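Local coordinates for putative PII-like nitrogen regulatory protein (Shewanella baltica, PDB 3CE8) that is of unknown function but is probably a PII-like protein, possibly involved in nitrogen regulation, at residues S21-L26 with Y114-L119; L26-Q31 with D36-T41; N32-D37 with N104-W109; F81-P86 with A91-A96. One frame throughout, in Å; residues are numbered along the deposited sequence.

In the fold
All four contacts tie into one four-stranded antiparallel sheet of the order 50-60, 74-86, 23-31, 106-112, built from a beta-alpha-beta-beta-alpha-beta chain as in ferredoxin-like and PII proteins. Contacts 2 and 3 share helix 35-42, and their centres lie only about 5 Å apart; contact 4 involves helix 90-100, about 10 Å from contact 2. Along the chain contact 2 closes before contact 4 opens, contact 4 is nested inside contact 3, and contact 1 encloses contacts 2 to 4, its centre about 20 Å from that of contact 2. Contacts 2 and 4 thus seat both helices on one sheet face, while strand 115-119 carries the sheet into a second subunit of the trimer.

Contact 1: S21-L26 with Y114-L119; sequences STEQLL and YQNGTL
Ser21 turns its CB onto the backbone carbonyl of Tyr114, and this small side chain is the one through which the two backbones come closest. Ser21 CB stands 3.6 Å from Tyr114 O, while the CA atoms of Ser21 and Tyr114 are 5.1 Å apart, a spacing that suits a residue as short as serine. The hydroxyl, anti to its own nitrogen (chi1 -166°), reaches forward along the chain to where Glu23 N donates to Ser21 OG at 3.1 Å with an N-H...O angle of 160°. This is an ST turn, and it fixes the start of strand 23-31. Replacing Ser21 by an alanine would probably leave the Glu23 amide without its acceptor and the turn less firmly set. Further along, Asn116 comes up to Glu23 with its amide nitrogen: Asn116 ND2 is 4.1 Å from Glu23 CG, a loose touch against the aliphatic part of the chain, although carboxylate and amide lie in parallel planes. Tyr114 meets Ser21 with backbone alone; its side chain turns away and packs on Gln24 of the second subunit. Asn116 OD1 receives a weak bond from Arg107 of that same subunit. The contact therefore marks the parting of two strands: 23-31 runs into the sheet beside 74-86, and 115-119 leaves to pair antiparallel with a strand of the second subunit.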
loop_
_atom_site.group_PDB
_atom_site.type_symbol
_atom_site.label_atom_id
_atom_site.label_comp_id
_atom_site.label_asym_id
_atom_site.label_seq_id
_atom_site.Cartn_x
_atom_site.Cartn_y
_atom_site.Cartn_z
ATOM N N SER A 21 -15.639 -5.848 -4.666
ATOM C CA SER A 21 -15.597 -4.993 -5.915
ATOM C C SER A 21 -15.052 -5.609 -7.236
ATOM O O SER A 21 -14.239 -6.568 -7.259
ATOM C CB SER A 21 -14.794 -3.706 -5.592
ATOM O OG SER A 21 -14.929 -2.668 -6.553
ATOM N N THR A 22 -15.537 -5.039 -8.339
ATOM C CA THR A 22 -15.092 -5.428 -9.683
ATOM C C THR A 22 -13.783 -4.682 -9.992
ATOM O O THR A 22 -13.114 -4.966 -10.968
ATOM C CB THR A 22 -16.132 -5.121 -10.750
ATOM O OG1 THR A 22 -16.440 -3.720 -10.710
ATOM C CG2 THR A 22 -17.402 -5.987 -10.538
ATOM N N GLU A 23 -13.456 -3.724 -9.124
ATOM C CA GLU A 23 -12.167 -2.979 -9.176
ATOM C C GLU A 23 -11.197 -3.664 -8.257
ATOM O O GLU A 23 -11.541 -4.154 -7.174
ATOM C CB GLU A 23 -12.249 -1.513 -8.743
ATOM C CG GLU A 23 -12.990 -0.614 -9.706
ATOM C CD GLU A 23 -12.257 -0.379 -11.012
ATOM O OE1 GLU A 23 -11.044 -0.085 -10.978
ATOM O OE2 GLU A 23 -12.912 -0.447 -12.071
ATOM N N GLN A 24 -9.967 -3.703 -8.712
ATOM C CA GLN A 24 -8.909 -4.316 -7.934
ATOM C C GLN A 24 -7.610 -3.563 -8.200
ATOM O O GLN A 24 -7.491 -2.860 -9.189
ATOM C CB GLN A 24 -8.825 -5.809 -8.246
ATOM C CG GLN A 24 -8.606 -6.109 -9.692
ATOM C CD GLN A 24 -8.547 -7.599 -9.980
ATOM O OE1 GLN A 24 -9.200 -8.401 -9.290
ATOM N NE2 GLN A 24 -7.761 -7.981 -11.027
ATOM N N LEU A 25 -6.676 -3.683 -7.277
ATOM C CA LEU A 25 -5.416 -2.955 -7.352
ATOM C C LEU A 25 -4.234 -3.825 -7.766
ATOM O O LEU A 25 -3.941 -4.795 -7.118
ATOM C CB LEU A 25 -5.131 -2.328 -5.969
ATOM C CG LEU A 25 -3.990 -1.325 -5.862
ATOM C CD1 LEU A 25 -4.390 -0.073 -6.640
ATOM C CD2 LEU A 25 -3.616 -1.022 -4.379
ATOM N N LEU A 26 -3.585 -3.494 -8.863
ATOM C CA LEU A 26 -2.353 -4.194 -9.234
ATOM C C LEU A 26 -1.188 -3.451 -8.656
ATOM O O LEU A 26 -1.069 -2.243 -8.824
ATOM C CB LEU A 26 -2.156 -4.270 -10.753
ATOM C CG LEU A 26 -0.817 -4.820 -11.250
ATOM C CD1 LEU A 26 -0.626 -6.301 -10.933
ATOM C CD2 LEU A 26 -0.819 -4.599 -12.735
ATOM N N TYR A 114 -12.749 -2.687 -1.871
ATOM C CA TYR A 114 -14.175 -2.762 -1.526
ATOM C C TYR A 114 -14.904 -1.688 -2.282
ATOM O O TYR A 114 -16.004 -1.845 -2.773
ATOM C CB TYR A 114 -14.448 -2.409 -0.090
ATOM C CG TYR A 114 -14.352 -3.510 0.912
ATOM C CD1 TYR A 114 -14.615 -4.827 0.569
ATOM C CD2 TYR A 114 -14.164 -3.204 2.250
ATOM C CE1 TYR A 114 -14.601 -5.842 1.550
ATOM C CE2 TYR A 114 -14.154 -4.182 3.229
ATOM C CZ TYR A 114 -14.383 -5.492 2.892
ATOM O OH TYR A 114 -14.346 -6.402 3.947
ATOM N N GLN A 115 -14.243 -0.555 -2.311
ATOM C CA GLN A 115 -14.801 0.628 -2.913
ATOM C C GLN A 115 -13.791 1.652 -3.362
ATOM O O GLN A 115 -12.711 1.769 -2.815
ATOM C CB GLN A 115 -15.718 1.253 -1.891
ATOM C CG GLN A 115 -16.355 2.516 -2.345
ATOM C CD GLN A 115 -17.270 3.043 -1.272
ATOM O OE1 GLN A 115 -17.842 2.253 -0.527
ATOM N NE2 GLN A 115 -17.409 4.369 -1.168
ATOM N N ASN A 116 -14.138 2.373 -4.411
ATOM C CA ASN A 116 -13.276 3.463 -4.864
ATOM C C ASN A 116 -14.020 4.604 -5.535
ATOM O O ASN A 116 -15.188 4.484 -5.912
ATOM C CB ASN A 116 -12.104 2.986 -5.707
ATOM C CG ASN A 116 -12.390 3.003 -7.142
ATOM O OD1 ASN A 116 -11.497 3.275 -7.954
ATOM N ND2 ASN A 116 -13.629 2.738 -7.491
ATOM N N GLY A 117 -13.339 5.735 -5.623
ATOM C CA GLY A 117 -13.979 6.936 -6.158
ATOM C C GLY A 117 -13.253 8.228 -5.963
ATOM O O GLY A 117 -12.042 8.291 -5.858
ATOM N N THR A 118 -14.038 9.272 -5.902
ATOM C CA THR A 118 -13.488 10.601 -5.765
ATOM C C THR A 118 -14.339 11.456 -4.886
ATOM O O THR A 118 -15.539 11.623 -5.105
ATOM C CB THR A 118 -13.318 11.273 -7.134
ATOM O OG1 THR A 118 -12.480 10.460 -7.977
ATOM C CG2 THR A 118 -12.699 12.633 -6.970
ATOM N N LEU A 119 -13.666 11.972 -3.874
ATOM C CA LEU A 119 -14.249 12.825 -2.870
ATOM C C LEU A 119 -14.180 14.261 -3.326
ATOM O O LEU A 119 -13.194 14.697 -3.878
ATOM C CB LEU A 119 -13.507 12.691 -1.538
ATOM C CG LEU A 119 -13.603 11.354 -0.813
ATOM C CD1 LEU A 119 -12.875 11.442 0.510
ATOM C CD2 LEU A 119 -15.061 11.060 -0.583
#

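Contact 2: L26-Q31 with D36-T41; sequences LVLIAQ and DDIVDT. With EDO (1,2-ethanediol), chain D.
Ile38 sends its long branch straight down from the helix onto Leu28 and Ala30 of the strand. Its CG1 stands beside the backbone nitrogen (chi1 -73°) and the chain is then fully extended (chi2 180°), which carries the terminal methyl well out from the helix. There Ile38 CD1 lies 3.3 Å from Ala30 CB, a tight fit, and 3.8 Å from Leu28 CD2. Leu28 meets it tip to tip, with its CG anti to the backbone nitrogen (chi1 173°), an arrangement in which the isobutyl group rises from the sheet toward the descending methyl. The two partners are graded in size: alanine stays low, where the helix begins to come close and the CA atoms of Ala30 and Ile38 are 8.4 Å apart, whereas leucine fills the depth next to it. All three side chains are buried. On the helix, Thr41 folds its hydroxyl back onto the preceding turn, and Thr41 OG1 donates to Asp37 O at 3.2 Å. That carbonyl also receives Thr41 N, from the opposite face of its plane, so two donors hold it. A 1,2-ethanediol molecule, probably from the crystallisation liquor, donates to Thr41 O. Phe81 of strand 74-86 packs beside Ile38 in the same layer. Strand 23-31 and helix 35-42 laid over it, with apolar residues between, form the first beta-alpha unit of a ferredoxin-like fold, as in PII proteins.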
loop_
_atom_site.group_PDB
_atom_site.type_symbol
_atom_site.label_atom_id
_atom_site.label_comp_id
_atom_site.label_asym_id
_atom_site.label_seq_id
_atom_site.Cartn_x
_atom_site.Cartn_y
_atom_site.Cartn_z
ATOM N N LEU A 26 -3.585 -3.494 -8.863
ATOM C CA LEU A 26 -2.353 -4.194 -9.234
ATOM C C LEU A 26 -1.188 -3.451 -8.656
ATOM O O LEU A 26 -1.069 -2.243 -8.824
ATOM C CB LEU A 26 -2.156 -4.270 -10.753
ATOM C CG LEU A 26 -0.817 -4.820 -11.250
ATOM C CD1 LEU A 26 -0.626 -6.301 -10.933
ATOM C CD2 LEU A 26 -0.819 -4.599 -12.735
ATOM N N VAL A 27 -0.384 -4.176 -7.899
ATOM C CA VAL A 27 0.863 -3.629 -7.334
ATOM C C VAL A 27 1.987 -4.378 -8.003
ATOM O O VAL A 27 2.021 -5.617 -8.055
ATOM C CB VAL A 27 1.002 -3.786 -5.814
ATOM C CG1 VAL A 27 2.366 -3.238 -5.380
ATOM C CG2 VAL A 27 -0.157 -3.076 -5.107
ATOM N N LEU A 28 2.896 -3.582 -8.533
ATOM C CA LEU A 28 4.012 -4.059 -9.375
ATOM C C LEU A 28 5.326 -3.438 -8.932
ATOM O O LEU A 28 5.430 -2.221 -8.829
ATOM C CB LEU A 28 3.681 -3.674 -10.829
ATOM C CG LEU A 28 4.716 -3.891 -11.922
ATOM C CD1 LEU A 28 4.980 -5.375 -12.183
ATOM C CD2 LEU A 28 4.201 -3.199 -13.168
ATOM N N ILE A 29 6.297 -4.292 -8.611
ATOM C CA ILE A 29 7.627 -3.851 -8.161
ATOM C C ILE A 29 8.572 -4.008 -9.337
ATOM O O ILE A 29 9.069 -5.094 -9.617
ATOM C CB ILE A 29 8.128 -4.640 -6.926
ATOM C CG1 ILE A 29 7.069 -4.605 -5.822
ATOM C CG2 ILE A 29 9.428 -4.088 -6.409
ATOM C CD1 ILE A 29 6.541 -3.222 -5.563
ATOM N N ALA A 30 8.793 -2.875 -9.998
ATOM C CA ALA A 30 9.553 -2.747 -11.235
ATOM C C ALA A 30 10.921 -2.166 -11.034
ATOM O O ALA A 30 11.172 -1.297 -10.193
ATOM C CB ALA A 30 8.778 -1.877 -12.225
ATOM N N GLN A 31 11.816 -2.624 -11.879
ATOM C CA GLN A 31 13.198 -2.155 -11.819
ATOM C C GLN A 31 13.206 -0.772 -12.422
ATOM O O GLN A 31 12.398 -0.459 -13.271
ATOM C CB GLN A 31 14.122 -3.123 -12.544
ATOM C CG GLN A 31 13.684 -4.584 -12.335
ATOM C CD GLN A 31 14.766 -5.568 -12.658
ATOM O OE1 GLN A 31 15.910 -5.401 -12.223
ATOM N NE2 GLN A 31 14.413 -6.628 -13.395
ATOM N N ASP A 36 10.004 3.751 -17.352
ATOM C CA ASP A 36 9.412 4.612 -18.381
ATOM C C ASP A 36 8.595 3.788 -19.350
ATOM O O ASP A 36 7.549 4.215 -19.833
ATOM C CB ASP A 36 10.480 5.369 -19.177
ATOM C CG ASP A 36 11.325 6.301 -18.315
ATOM O OD1 ASP A 36 11.458 6.024 -17.104
ATOM O OD2 ASP A 36 11.881 7.296 -18.864
ATOM N N ASP A 37 9.088 2.589 -19.608
ATOM C CA ASP A 37 8.454 1.673 -20.564
ATOM C C ASP A 37 7.122 1.235 -19.977
ATOM O O ASP A 37 6.136 1.039 -20.690
ATOM C CB ASP A 37 9.348 0.465 -20.848
ATOM C CG ASP A 37 10.662 0.857 -21.503
ATOM O OD1 ASP A 37 10.625 1.539 -22.545
ATOM O OD2 ASP A 37 11.734 0.497 -20.975
ATOM N N ILE A 38 7.095 1.132 -18.658
ATOM C CA ILE A 38 5.882 0.712 -17.986
ATOM C C ILE A 38 4.886 1.868 -18.035
ATOM O O ILE A 38 3.691 1.684 -18.260
ATOM C CB ILE A 38 6.102 0.271 -16.529
ATOM C CG1 ILE A 38 6.787 -1.090 -16.470
ATOM C CG2 ILE A 38 4.760 0.136 -15.791
ATOM C CD1 ILE A 38 7.046 -1.587 -15.053
ATOM N N VAL A 39 5.391 3.068 -17.831
ATOM C CA VAL A 39 4.528 4.250 -17.812
ATOM C C VAL A 39 3.879 4.389 -19.176
ATOM O O VAL A 39 2.696 4.676 -19.299
ATOM C CB VAL A 39 5.324 5.515 -17.420
ATOM C CG1 VAL A 39 4.592 6.825 -17.833
ATOM C CG2 VAL A 39 5.615 5.465 -15.939
ATOM N N ASP A 40 4.671 4.107 -20.191
ATOM C CA ASP A 40 4.239 4.238 -21.573
ATOM C C ASP A 40 3.132 3.281 -21.905
ATOM O O ASP A 40 2.217 3.589 -22.660
ATOM C CB ASP A 40 5.398 3.985 -22.538
ATOM C CG ASP A 40 6.390 5.153 -22.593
ATOM O OD1 ASP A 40 6.081 6.242 -22.064
ATOM O OD2 ASP A 40 7.476 4.987 -23.180
ATOM N N THR A 41 3.209 2.111 -21.304
ATOM C CA THR A 41 2.238 1.057 -21.577
ATOM C C THR A 41 0.919 1.415 -20.949
ATOM O O THR A 41 -0.139 1.297 -21.566
ATOM C CB THR A 41 2.680 -0.273 -20.991
ATOM O OG1 THR A 41 3.767 -0.780 -21.767
ATOM C CG2 THR A 41 1.538 -1.281 -21.001
HETATM C C1 EDO D . -0.827 -0.695 -24.437
HETATM O O1 EDO D . 0.383 0.065 -24.352
HETATM C C2 EDO D . -1.961 -0.043 -25.236
HETATM O O2 EDO D . -2.808 -1.067 -25.748
#

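Contact 3: N32-D37 with N104-W109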
loop_
_atom_site.group_PDB
_atom_site.type_symbol
_atom_site.label_atom_id
_atom_site.label_comp_id
_atom_site.label_asym_id
_atom_site.label_seq_id
_atom_site.Cartn_x
_atom_site.Cartn_y
_atom_site.Cartn_z
ATOM N N ASN A 32 14.099 0.065 -11.933
ATOM C CA ASN A 32 14.140 1.480 -12.345
ATOM C C ASN A 32 14.349 1.720 -13.831
ATOM O O ASN A 32 13.916 2.738 -14.358
ATOM C CB ASN A 32 15.154 2.292 -11.515
ATOM C CG ASN A 32 14.651 2.568 -10.082
ATOM O OD1 ASN A 32 13.439 2.645 -9.827
ATOM N ND2 ASN A 32 15.585 2.741 -9.152
ATOM N N ASP A 33 14.948 0.753 -14.510
ATOM C CA ASP A 33 15.247 0.897 -15.947
ATOM C C ASP A 33 14.035 0.720 -16.891
ATOM O O ASP A 33 13.975 1.340 -17.962
ATOM C CB ASP A 33 16.452 0.034 -16.377
ATOM C CG ASP A 33 16.257 -1.444 -16.115
ATOM O OD1 ASP A 33 15.112 -1.860 -15.827
ATOM O OD2 ASP A 33 17.257 -2.190 -16.203
ATOM N N ILE A 34 13.061 -0.082 -16.482
ATOM C CA ILE A 34 11.864 -0.319 -17.334
ATOM C C ILE A 34 10.708 0.541 -16.867
ATOM O O ILE A 34 9.575 0.391 -17.315
ATOM C CB ILE A 34 11.387 -1.801 -17.400
ATOM C CG1 ILE A 34 11.067 -2.331 -15.997
ATOM C CG2 ILE A 34 12.393 -2.652 -18.122
ATOM C CD1 ILE A 34 10.329 -3.676 -15.970
ATOM N N LYS A 35 11.041 1.466 -15.981
ATOM C CA LYS A 35 10.068 2.389 -15.362
ATOM C C LYS A 35 9.273 3.199 -16.398
ATOM O O LYS A 35 8.033 3.273 -16.367
ATOM C CB LYS A 35 10.796 3.323 -14.359
ATOM C CG LYS A 35 9.969 4.505 -13.812
ATOM C CD LYS A 35 10.565 5.149 -12.520
ATOM C CE LYS A 35 11.873 5.913 -12.737
ATOM N NZ LYS A 35 12.439 6.432 -11.447
ATOM N N ASP A 36 10.004 3.751 -17.352
ATOM C CA ASP A 36 9.412 4.612 -18.381
ATOM C C ASP A 36 8.595 3.788 -19.350
ATOM O O ASP A 36 7.549 4.215 -19.833
ATOM C CB ASP A 36 10.480 5.369 -19.177
ATOM C CG ASP A 36 11.325 6.301 -18.315
ATOM O OD1 ASP A 36 11.458 6.024 -17.104
ATOM O OD2 ASP A 36 11.881 7.296 -18.864
ATOM N N ASP A 37 9.088 2.589 -19.608
ATOM C CA ASP A 37 8.454 1.673 -20.564
ATOM C C ASP A 37 7.122 1.235 -19.977
ATOM O O ASP A 37 6.136 1.039 -20.690
ATOM C CB ASP A 37 9.348 0.465 -20.848
ATOM C CG ASP A 37 10.662 0.857 -21.503
ATOM O OD1 ASP A 37 10.625 1.539 -22.545
ATOM O OD2 ASP A 37 11.734 0.497 -20.975
ATOM N N ASN A 104 13.181 -8.105 -17.885
ATOM C CA ASN A 104 13.313 -7.605 -16.500
ATOM C C ASN A 104 12.165 -8.043 -15.628
ATOM O O ASN A 104 11.206 -7.314 -15.491
ATOM C CB ASN A 104 13.312 -6.081 -16.454
ATOM C CG ASN A 104 14.459 -5.480 -17.179
ATOM O OD1 ASN A 104 14.484 -5.458 -18.415
ATOM N ND2 ASN A 104 15.412 -4.939 -16.423
ATOM N N PRO A 105 12.269 -9.219 -15.020
ATOM C CA PRO A 105 11.163 -9.682 -14.213
ATOM C C PRO A 105 10.755 -8.746 -13.119
ATOM O O PRO A 105 11.578 -8.099 -12.486
ATOM C CB PRO A 105 11.657 -11.004 -13.654
ATOM C CG PRO A 105 12.681 -11.489 -14.701
ATOM C CD PRO A 105 13.311 -10.247 -15.224
ATOM N N CYS A 106 9.443 -8.680 -12.962
ATOM C CA CYS A 106 8.787 -7.835 -11.970
ATOM C C CYS A 106 7.798 -8.545 -11.090
ATOM O O CYS A 106 6.871 -9.183 -11.555
ATOM C CB CYS A 106 8.079 -6.668 -12.650
ATOM S SG CYS A 106 9.359 -5.605 -13.388
ATOM N N ARG A 107 8.013 -8.420 -9.795
ATOM C CA ARG A 107 7.071 -8.981 -8.847
ATOM C C ARG A 107 5.789 -8.209 -8.886
ATOM O O ARG A 107 5.771 -7.012 -9.143
ATOM C CB ARG A 107 7.601 -9.011 -7.424
ATOM C CG ARG A 107 8.209 -10.346 -7.091
ATOM C CD ARG A 107 8.300 -10.545 -5.577
ATOM N NE ARG A 107 8.014 -11.929 -5.212
ATOM C CZ ARG A 107 6.775 -12.376 -5.008
ATOM N NH1 ARG A 107 5.732 -11.538 -5.147
ATOM N NH2 ARG A 107 6.583 -13.656 -4.683
ATOM N N TYR A 108 4.698 -8.923 -8.682
ATOM C CA TYR A 108 3.414 -8.245 -8.601
ATOM C C TYR A 108 2.440 -8.977 -7.729
ATOM O O TYR A 108 2.612 -10.143 -7.390
ATOM C CB TYR A 108 2.774 -8.077 -9.978
ATOM C CG TYR A 108 2.124 -9.348 -10.483
ATOM C CD1 TYR A 108 2.870 -10.345 -11.054
ATOM C CD2 TYR A 108 0.766 -9.550 -10.368
ATOM C CE1 TYR A 108 2.284 -11.533 -11.512
ATOM C CE2 TYR A 108 0.167 -10.728 -10.816
ATOM C CZ TYR A 108 0.927 -11.716 -11.387
ATOM O OH TYR A 108 0.350 -12.893 -11.837
ATOM N N TRP A 109 1.441 -8.218 -7.333
ATOM C CA TRP A 109 0.302 -8.753 -6.606
ATOM C C TRP A 109 -0.935 -7.916 -6.844
ATOM O O TRP A 109 -0.854 -6.799 -7.283
ATOM C CB TRP A 109 0.579 -9.029 -5.125
ATOM C CG TRP A 109 0.984 -7.885 -4.346
ATOM C CD1 TRP A 109 0.185 -7.051 -3.623
ATOM C CD2 TRP A 109 2.327 -7.431 -4.157
ATOM N NE1 TRP A 109 0.962 -6.066 -3.002
ATOM C CE2 TRP A 109 2.272 -6.272 -3.326
ATOM C CE3 TRP A 109 3.576 -7.875 -4.626
ATOM C CZ2 TRP A 109 3.403 -5.563 -2.957
ATOM C CZ3 TRP A 109 4.717 -7.159 -4.251
ATOM C CH2 TRP A 109 4.615 -6.015 -3.421
#
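Asp33 and Ile34 both hold their first side-chain bond between backbone nitrogen and carbonyl carbon (chi1 59° and 58°), which turns the carboxylate to the amide of Asn104 and the sec-butyl group to Asn104 and Cys106. Asn104 comes from the other direction and presents its amide nitrogen to the carboxylate. Asn104 ND2 donates to Asp33 OD2 at 3.3 Å, a weak bond bent to 127°. Carboxylate and amide planes stand nearly perpendicular, so the two flat groups meet without lying side by side. Aspartate and asparagine suit this more exposed end of the contact, where charge and amide can also face water. Deeper in, Ile34 slides past Asn104, and its short branch lies along the amide, with Ile34 CG2 3.5 Å from Asn104 OD1. Ile34 sits at the N-cap position of helix 35-42, but its apolar side chain has no polar group to cap the helix and is buried against Asn104 and Cys106. The loop joins strand 23-31 to the first helix of the ferredoxin-like fold, and Asn104 leads into the fourth strand of its sheet, 106-112. The far end of the isoleucine chain reaches Cys106, where Ile34 CD1 lies 3.4 Å from Cys106 SG, a tight contact even for a side chain as small as cysteine; both residues are buried. Cys101 packs against the pair as well. Beyond the contact, residues Cys106 to Trp109 pair antiparallel with a strand of the third subunit.

Contact 4: F81-P86 with A91-A96. With EDO (1,2-ethanediol), chain E.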
loop_
_atom_site.group_PDB
_atom_site.type_symbol
_atom_site.label_atom_id
_atom_site.label_comp_id
_atom_site.label_asym_id
_atom_site.label_seq_id
_atom_site.Cartn_x
_atom_site.Cartn_y
_atom_site.Cartn_z
ATOM N N PHE A 81 4.587 0.686 -8.549
ATOM C CA PHE A 81 3.406 1.111 -9.274
ATOM C C PHE A 81 2.182 0.519 -8.630
ATOM O O PHE A 81 2.176 -0.631 -8.205
ATOM C CB PHE A 81 3.421 0.593 -10.725
ATOM C CG PHE A 81 4.408 1.305 -11.653
ATOM C CD1 PHE A 81 5.716 0.867 -11.774
ATOM C CD2 PHE A 81 3.999 2.377 -12.438
ATOM C CE1 PHE A 81 6.585 1.505 -12.629
ATOM C CE2 PHE A 81 4.876 3.022 -13.279
ATOM C CZ PHE A 81 6.160 2.588 -13.383
ATOM N N GLU A 82 1.147 1.333 -8.565
ATOM C CA GLU A 82 -0.170 0.890 -8.117
ATOM C C GLU A 82 -1.178 1.320 -9.160
ATOM O O GLU A 82 -1.288 2.509 -9.499
ATOM C CB GLU A 82 -0.512 1.430 -6.731
ATOM C CG GLU A 82 0.377 0.841 -5.659
ATOM C CD GLU A 82 -0.079 1.121 -4.241
ATOM O OE1 GLU A 82 -1.061 1.854 -4.001
ATOM O OE2 GLU A 82 0.551 0.559 -3.346
ATOM N N ILE A 83 -1.872 0.309 -9.673
ATOM C CA ILE A 83 -2.802 0.442 -10.787
ATOM C C ILE A 83 -4.177 -0.177 -10.557
ATOM O O ILE A 83 -4.395 -1.383 -10.602
ATOM C CB ILE A 83 -2.185 -0.202 -12.049
ATOM C CG1 ILE A 83 -0.755 0.318 -12.235
ATOM C CG2 ILE A 83 -3.050 0.033 -13.314
ATOM C CD1 ILE A 83 0.117 -0.707 -12.831
HETATM N N MSE A 84 -5.098 0.719 -10.288
HETATM C CA MSE A 84 -6.496 0.378 -10.105
HETATM C C MSE A 84 -7.030 0.082 -11.496
HETATM O O MSE A 84 -6.778 0.827 -12.455
HETATM C CB MSE A 84 -7.295 1.522 -9.465
HETATM C CG MSE A 84 -8.722 1.136 -9.139
HETATM SE SE MSE A 84 -8.759 -0.005 -7.591
HETATM C CE MSE A 84 -7.835 1.169 -6.358
ATOM N N HIS A 85 -7.751 -1.023 -11.592
ATOM C CA HIS A 85 -8.310 -1.474 -12.841
ATOM C C HIS A 85 -9.472 -2.426 -12.621
ATOM O O HIS A 85 -9.557 -3.070 -11.579
ATOM C CB HIS A 85 -7.224 -2.218 -13.628
ATOM C CG HIS A 85 -6.758 -3.483 -12.961
ATOM N ND1 HIS A 85 -5.864 -3.486 -11.903
ATOM C CD2 HIS A 85 -7.076 -4.780 -13.192
ATOM C CE1 HIS A 85 -5.666 -4.734 -11.503
ATOM N NE2 HIS A 85 -6.393 -5.539 -12.261
ATOM N N PRO A 86 -10.370 -2.515 -13.605
ATOM C CA PRO A 86 -11.434 -3.489 -13.516
ATOM C C PRO A 86 -10.917 -4.928 -13.629
ATOM O O PRO A 86 -10.073 -5.257 -14.469
ATOM C CB PRO A 86 -12.337 -3.159 -14.717
ATOM C CG PRO A 86 -11.742 -1.952 -15.415
ATOM C CD PRO A 86 -10.351 -1.787 -14.891
ATOM N N ALA A 91 -6.352 -9.535 -17.387
ATOM C CA ALA A 91 -5.508 -10.254 -18.356
ATOM C C ALA A 91 -4.870 -9.246 -19.270
ATOM O O ALA A 91 -3.659 -9.241 -19.490
ATOM C CB ALA A 91 -6.300 -11.175 -19.194
ATOM N N ALA A 92 -5.726 -8.404 -19.827
ATOM C CA ALA A 92 -5.282 -7.360 -20.761
ATOM C C ALA A 92 -4.134 -6.568 -20.144
ATOM O O ALA A 92 -3.126 -6.295 -20.811
ATOM C CB ALA A 92 -6.438 -6.422 -21.138
ATOM N N LEU A 93 -4.273 -6.286 -18.850
ATOM C CA LEU A 93 -3.302 -5.442 -18.125
ATOM C C LEU A 93 -1.998 -6.177 -17.876
ATOM O O LEU A 93 -0.918 -5.648 -18.116
ATOM C CB LEU A 93 -3.876 -4.947 -16.793
ATOM C CG LEU A 93 -2.968 -4.124 -15.849
ATOM C CD1 LEU A 93 -2.404 -2.870 -16.487
ATOM C CD2 LEU A 93 -3.720 -3.779 -14.580
ATOM N N LEU A 94 -2.110 -7.431 -17.476
ATOM C CA LEU A 94 -0.926 -8.194 -17.109
ATOM C C LEU A 94 -0.138 -8.653 -18.336
ATOM O O LEU A 94 1.106 -8.686 -18.323
ATOM C CB LEU A 94 -1.279 -9.383 -16.213
ATOM C CG LEU A 94 -1.815 -9.133 -14.787
ATOM C CD1 LEU A 94 -2.171 -10.477 -14.127
ATOM C CD2 LEU A 94 -0.830 -8.395 -13.947
ATOM N N THR A 95 -0.854 -9.016 -19.393
ATOM C CA THR A 95 -0.206 -9.455 -20.642
ATOM C C THR A 95 0.520 -8.259 -21.288
ATOM O O THR A 95 1.581 -8.406 -21.873
ATOM C CB THR A 95 -1.201 -10.075 -21.649
ATOM O OG1 THR A 95 -2.282 -9.171 -21.850
ATOM C CG2 THR A 95 -1.755 -11.368 -21.146
ATOM N N ALA A 96 -0.060 -7.075 -21.136
ATOM C CA ALA A 96 0.519 -5.824 -21.703
ATOM C C ALA A 96 1.807 -5.492 -20.977
ATOM O O ALA A 96 2.821 -5.103 -21.569
ATOM C CB ALA A 96 -0.456 -4.668 -21.587
HETATM C C1 EDO E . -4.255 4.009 -8.247
HETATM O O1 EDO E . -3.009 4.692 -8.070
HETATM C C2 EDO E . -5.210 4.814 -9.110
HETATM O O2 EDO E . -5.140 4.059 -10.304
#
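Leu93 sets one methyl over the face of the His85 imidazole, and this is the tight heart of the contact. Leu93 CD2 sits 3.5 Å from the centroid of the His85 ring, 15° off its normal, in a CH-pi contact displaced toward the ND1-CG side of the ring. The ring is held for it from the strand side: His85 ND1 donates to Ile83 O at 2.9 Å, nearly straight at 169°, with that oxygen almost in the ring plane. On the remaining nitrogen, His85 NE2 is hydrogen-bonded to Gln24 of the neighbouring strand. A phenylalanine in place of His85 would probably leave Ile83 O without this side-chain donor, Gln24 with a partner fewer, and the ring freer to turn under the leucine. Here strand 74-86 passes through a short turn into helix 90-100, the second helix of the ferredoxin-like fold, which lies across the same face of the sheet as helix 35-42. Packing is looser beside the histidine, where Ile83 CG2 stays 4.1 Å from Leu93 CD2 and the branched chain only flanks the methyl. The helix's outward side is different again: exposed Thr95 turns its hydroxyl back, and Thr95 OG1 donates to Ala91 O at 2.7 Å from above the carbonyl plane. Along the strand backbone, a 1,2-ethanediol, probably from the crystallisation liquor, donates to Glu82 O and receives a weak bond from the backbone N of Met84, which is a selenomethionine.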